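D-lactate dehydrogenase (Fermentative) (Pseudomonas aeruginosa, PDB 6ABJ) probably interconverts pyruvate and D-lactate with NADH as cofactor, working as a tetrameric D-2-hydroxyacid dehydrogenase in fermentation. Local coordinates at residues A176-D190 / L200-S214. Numbering follows the deposited sequence.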
loop_
_atom_site.group_PDB
_atom_site.type_symbol
_atom_site.label_atom_id
_atom_site.label_comp_id
_atom_site.label_asym_id
_atom_site.label_seq_id
_atom_site.Cartn_x
_atom_site.Cartn_y
_atom_site.Cartn_z
ATOM N N ALA B 176 21.175 13.119 21.008
ATOM C CA ALA B 176 22.523 13.554 20.610
ATOM C C ALA B 176 23.549 12.437 20.771
ATOM O O ALA B 176 24.409 12.239 19.878
ATOM C CB ALA B 176 22.934 14.809 21.370
ATOM N N ARG B 177 23.499 11.682 21.876
ATOM C CA ARG B 177 24.470 10.623 22.116
ATOM C C ARG B 177 24.344 9.523 21.067
ATOM O O ARG B 177 25.331 8.964 20.553
ATOM C CB ARG B 177 24.285 9.999 23.550
ATOM C CG ARG B 177 25.247 8.850 23.882
ATOM C CD ARG B 177 25.596 8.726 25.399
ATOM N NE ARG B 177 24.487 9.206 26.208
ATOM C CZ ARG B 177 24.434 10.361 26.876
ATOM N NH1 ARG B 177 25.452 11.168 26.929
ATOM N NH2 ARG B 177 23.308 10.711 27.498
ATOM N N ILE B 178 23.112 9.167 20.722
ATOM C CA ILE B 178 22.932 8.157 19.660
ATOM C C ILE B 178 23.515 8.654 18.365
ATOM O O ILE B 178 24.234 7.923 17.714
ATOM C CB ILE B 178 21.458 7.826 19.433
ATOM C CG1 ILE B 178 20.867 7.174 20.676
ATOM C CG2 ILE B 178 21.331 6.825 18.302
ATOM C CD1 ILE B 178 19.353 7.103 20.670
ATOM N N MET B 179 23.224 9.901 17.980
ATOM C CA MET B 179 23.683 10.370 16.671
ATOM C C MET B 179 25.231 10.535 16.641
ATOM O O MET B 179 25.861 10.305 15.580
ATOM C CB MET B 179 23.001 11.669 16.233
ATOM C CG MET B 179 21.483 11.560 16.076
ATOM S SD MET B 179 21.031 10.240 14.890
ATOM C CE MET B 179 21.559 10.990 13.360
ATOM N N ALA B 180 25.815 10.914 17.778
ATOM C CA ALA B 180 27.272 10.890 17.921
ATOM C C ALA B 180 27.892 9.544 17.631
ATOM O O ALA B 180 28.903 9.480 16.971
ATOM C CB ALA B 180 27.671 11.368 19.302
ATOM N N GLY B 181 27.224 8.450 17.998
ATOM C CA GLY B 181 27.701 7.089 17.693
ATOM C C GLY B 181 27.725 6.688 16.242
ATOM O O GLY B 181 28.479 5.785 15.836
ATOM N N PHE B 182 26.917 7.385 15.426
ATOM C CA PHE B 182 26.954 7.203 13.978
ATOM C C PHE B 182 28.154 7.985 13.385
ATOM O O PHE B 182 28.444 7.876 12.197
ATOM C CB PHE B 182 25.648 7.727 13.337
ATOM C CG PHE B 182 24.459 6.828 13.438
ATOM C CD1 PHE B 182 24.217 5.887 12.441
ATOM C CD2 PHE B 182 23.506 7.001 14.419
ATOM C CE1 PHE B 182 23.116 5.051 12.521
ATOM C CE2 PHE B 182 22.354 6.157 14.475
ATOM C CZ PHE B 182 22.162 5.220 13.514
ATOM N N GLY B 183 28.864 8.777 14.217
ATOM C CA GLY B 183 29.952 9.605 13.679
ATOM C C GLY B 183 29.464 10.910 13.075
ATOM O O GLY B 183 30.100 11.474 12.184
ATOM N N CYS B 184 28.305 11.373 13.541
ATOM C CA CYS B 184 27.804 12.644 13.078
ATOM C C CYS B 184 28.555 13.737 13.846
ATOM O O CYS B 184 29.033 13.522 14.960
ATOM C CB CYS B 184 26.326 12.743 13.362
ATOM S SG CYS B 184 25.350 11.479 12.517
ATOM N N GLU B 185 28.569 14.910 13.249
ATOM C CA GLU B 185 29.080 16.098 13.893
ATOM C C GLU B 185 27.877 16.760 14.537
ATOM O O GLU B 185 26.968 17.248 13.818
ATOM C CB GLU B 185 29.690 17.008 12.836
ATOM C CG GLU B 185 30.281 18.287 13.412
ATOM C CD GLU B 185 30.852 19.235 12.389
ATOM O OE1 GLU B 185 31.030 18.933 11.198
ATOM O OE2 GLU B 185 31.095 20.350 12.836
ATOM N N LEU B 186 27.878 16.834 15.871
ATOM C CA LEU B 186 26.744 17.354 16.623
ATOM C C LEU B 186 26.755 18.875 16.903
ATOM O O LEU B 186 27.728 19.374 17.496
ATOM C CB LEU B 186 26.650 16.691 17.955
ATOM C CG LEU B 186 25.753 15.455 17.992
ATOM C CD1 LEU B 186 24.299 15.805 17.818
ATOM C CD2 LEU B 186 26.178 14.482 16.925
ATOM N N LEU B 187 25.670 19.556 16.521
ATOM C CA LEU B 187 25.431 20.981 16.770
ATOM C C LEU B 187 24.235 21.086 17.670
ATOM O O LEU B 187 23.316 20.270 17.641
ATOM C CB LEU B 187 25.186 21.764 15.493
ATOM C CG LEU B 187 26.172 21.517 14.363
ATOM C CD1 LEU B 187 25.792 22.352 13.189
ATOM C CD2 LEU B 187 27.595 21.783 14.753
ATOM N N ALA B 188 24.257 22.066 18.542
ATOM C CA ALA B 188 23.215 22.184 19.525
ATOM C C ALA B 188 22.837 23.612 19.839
ATOM O O ALA B 188 23.663 24.509 19.861
ATOM C CB ALA B 188 23.683 21.511 20.791
ATOM N N TYR B 189 21.575 23.798 20.133
ATOM C CA TYR B 189 21.080 25.051 20.608
ATOM C C TYR B 189 20.236 24.792 21.846
ATOM O O TYR B 189 19.308 23.966 21.852
ATOM C CB TYR B 189 20.222 25.795 19.576
ATOM C CG TYR B 189 19.555 26.978 20.221
ATOM C CD1 TYR B 189 20.266 28.139 20.510
ATOM C CD2 TYR B 189 18.226 26.889 20.642
ATOM C CE1 TYR B 189 19.673 29.212 21.216
ATOM C CE2 TYR B 189 17.628 27.936 21.328
ATOM C CZ TYR B 189 18.325 29.083 21.591
ATOM O OH TYR B 189 17.667 30.073 22.275
ATOM N N ASP B 190 20.548 25.504 22.931
ATOM C CA ASP B 190 19.662 25.480 24.113
ATOM C C ASP B 190 19.893 26.792 24.865
ATOM O O ASP B 190 21.045 27.235 24.959
ATOM C CB ASP B 190 19.926 24.283 25.023
ATOM C CG ASP B 190 18.823 24.056 26.045
ATOM O OD1 ASP B 190 18.801 24.761 27.101
ATOM O OD2 ASP B 190 17.989 23.144 25.836
ATOM N N LEU B 200 30.083 14.768 24.598
ATOM C CA LEU B 200 29.797 13.953 23.384
ATOM C C LEU B 200 30.510 14.442 22.151
ATOM O O LEU B 200 30.480 13.757 21.157
ATOM C CB LEU B 200 28.302 13.956 23.008
ATOM C CG LEU B 200 27.465 13.364 24.113
ATOM C CD1 LEU B 200 25.976 13.604 23.907
ATOM C CD2 LEU B 200 27.804 11.890 24.219
ATOM N N GLY B 201 31.086 15.635 22.177
ATOM C CA GLY B 201 31.670 16.226 20.982
ATOM C C GLY B 201 30.769 17.281 20.389
ATOM O O GLY B 201 31.071 17.844 19.345
ATOM N N GLY B 202 29.683 17.619 21.071
ATOM C CA GLY B 202 28.711 18.619 20.569
ATOM C C GLY B 202 29.140 20.059 20.696
ATOM O O GLY B 202 29.730 20.458 21.715
ATOM N N ARG B 203 28.822 20.869 19.696
ATOM C CA ARG B 203 29.172 22.310 19.676
ATOM C C ARG B 203 27.881 23.109 19.837
ATOM O O ARG B 203 26.946 23.030 18.976
ATOM C CB ARG B 203 29.767 22.643 18.320
ATOM C CG ARG B 203 31.007 23.497 18.344
ATOM C CD ARG B 203 31.134 24.545 17.297
ATOM N NE ARG B 203 30.717 24.191 15.921
ATOM C CZ ARG B 203 30.076 25.037 15.119
ATOM N NH1 ARG B 203 29.771 26.268 15.516
ATOM N NH2 ARG B 203 29.745 24.708 13.898
ATOM N N TYR B 204 27.809 23.961 20.848
ATOM C CA TYR B 204 26.684 24.911 20.936
ATOM C C TYR B 204 26.916 26.084 20.051
ATOM O O TYR B 204 28.063 26.543 19.919
ATOM C CB TYR B 204 26.430 25.397 22.407
ATOM C CG TYR B 204 25.684 24.396 23.252
ATOM C CD1 TYR B 204 26.378 23.448 23.960
ATOM C CD2 TYR B 204 24.302 24.384 23.305
ATOM C CE1 TYR B 204 25.739 22.557 24.755
ATOM C CE2 TYR B 204 23.640 23.443 24.040
ATOM C CZ TYR B 204 24.366 22.570 24.821
ATOM O OH TYR B 204 23.747 21.610 25.607
ATOM N N LEU B 205 25.831 26.598 19.463
ATOM C CA LEU B 205 25.866 27.761 18.631
ATOM C C LEU B 205 24.521 28.418 18.602
ATOM O O LEU B 205 23.560 27.905 19.126
ATOM C CB LEU B 205 26.404 27.479 17.219
ATOM C CG LEU B 205 25.994 26.253 16.354
ATOM C CD1 LEU B 205 24.790 25.409 16.837
ATOM C CD2 LEU B 205 25.998 26.492 14.889
ATOM N N ALA B 206 24.438 29.588 17.987
ATOM C CA ALA B 206 23.173 30.264 17.825
ATOM C C ALA B 206 22.155 29.455 16.982
ATOM O O ALA B 206 22.535 28.728 16.072
ATOM C CB ALA B 206 23.403 31.612 17.183
ATOM N N LEU B 207 20.870 29.611 17.299
ATOM C CA LEU B 207 19.809 28.882 16.629
ATOM C C LEU B 207 19.970 29.077 15.109
ATOM O O LEU B 207 19.809 28.103 14.354
ATOM C CB LEU B 207 18.440 29.360 17.077
ATOM C CG LEU B 207 17.197 28.831 16.431
ATOM C CD1 LEU B 207 17.148 27.302 16.466
ATOM C CD2 LEU B 207 15.951 29.416 17.051
ATOM N N ASP B 208 20.179 30.305 14.693
ATOM C CA ASP B 208 20.161 30.600 13.269
ATOM C C ASP B 208 21.330 29.943 12.525
ATOM O O ASP B 208 21.136 29.402 11.454
ATOM C CB ASP B 208 20.057 32.089 13.021
ATOM C CG ASP B 208 18.641 32.620 13.215
ATOM O OD1 ASP B 208 17.628 31.871 13.142
ATOM O OD2 ASP B 208 18.511 33.815 13.400
ATOM N N ALA B 209 22.456 29.828 13.212
ATOM C CA ALA B 209 23.603 29.177 12.660
ATOM C C ALA B 209 23.423 27.652 12.649
ATOM O O ALA B 209 23.763 26.998 11.657
ATOM C CB ALA B 209 24.801 29.550 13.456
ATOM N N LEU B 210 22.811 27.103 13.706
ATOM C CA LEU B 210 22.411 25.702 13.692
ATOM C C LEU B 210 21.552 25.369 12.476
ATOM O O LEU B 210 21.804 24.371 11.774
ATOM C CB LEU B 210 21.695 25.322 14.971
ATOM C CG LEU B 210 21.326 23.851 15.120
ATOM C CD1 LEU B 210 21.305 23.510 16.630
ATOM C CD2 LEU B 210 19.986 23.604 14.521
ATOM N N LEU B 211 20.561 26.191 12.203
ATOM C CA LEU B 211 19.635 25.938 11.140
ATOM C C LEU B 211 20.365 26.022 9.782
ATOM O O LEU B 211 20.175 25.161 8.868
ATOM C CB LEU B 211 18.475 26.872 11.250
ATOM C CG LEU B 211 17.463 26.616 12.400
ATOM C CD1 LEU B 211 16.441 27.735 12.473
ATOM C CD2 LEU B 211 16.744 25.322 12.291
ATOM N N ALA B 212 21.200 27.016 9.626
ATOM C CA ALA B 212 21.927 27.133 8.323
ATOM C C ALA B 212 22.986 26.003 8.115
ATOM O O ALA B 212 23.234 25.625 6.991
ATOM C CB ALA B 212 22.596 28.469 8.256
ATOM N N GLU B 213 23.516 25.400 9.170
ATOM C CA GLU B 213 24.618 24.491 9.037
ATOM C C GLU B 213 24.211 23.034 9.031
ATOM O O GLU B 213 24.987 22.194 8.591
ATOM C CB GLU B 213 25.640 24.708 10.170
ATOM C CG GLU B 213 26.384 26.076 10.084
ATOM C CD GLU B 213 27.336 26.415 11.182
ATOM O OE1 GLU B 213 27.866 25.496 11.749
ATOM O OE2 GLU B 213 27.615 27.645 11.407
ATOM N N SER B 214 23.029 22.716 9.538
ATOM C CA SER B 214 22.686 21.350 9.823
ATOM C C SER B 214 22.125 20.596 8.580
ATOM O O SER B 214 21.308 21.138 7.863
ATOM C CB SER B 214 21.632 21.342 10.919
ATOM O OG SER B 214 22.159 21.743 12.150
HETATM O O HOH W 1 31.156 21.532 15.456
HETATM O O HOH W 2 30.400 19.365 16.966
HETATM O O HOH W 3 30.179 16.205 17.317
#
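Leu186 O is gripped by Arg203 N at 2.9 Å and by a water that also donates to Gly201 O. A second water joins Gly201 O to Leu186 N. Ala188 N then bonds Arg203 O, and Leu205 N bonds Ala188 O at 3.0 Å. This ladder pairs strand 185-189 with strand 203-204, the parallel edge strand of the Rossmann sheet within this chain, and helix 195-199 makes the beta-alpha-beta crossover between them. On one face of the sheet, Leu187 CD2 lies 3.7 Å from Arg203 NH2, the two side chains running alongside. The same NH2 meets Glu213 OE1 on its syn lone pair, 3.0 Å away, and a water ties Arg203 NE to Glu185 OE2. On the other face, Ala188 CB makes a CH-pi contact over the Tyr204 ring, offset toward the rim, 4.0 Å from its centroid. Tyr204 OH is hydrogen-bonded to Thr168 OG1 and Asn194 N. Leu207 CB sits over the centre of one Tyr189 ring face, another CH-pi contact; chi1 of 170° swings the ring away from Tyr189 N. Asp190, next in sequence, binds NADH in another structure of this protein; this chain holds none. Its carboxylate takes bonds from Thr168 N and Tyr192 N.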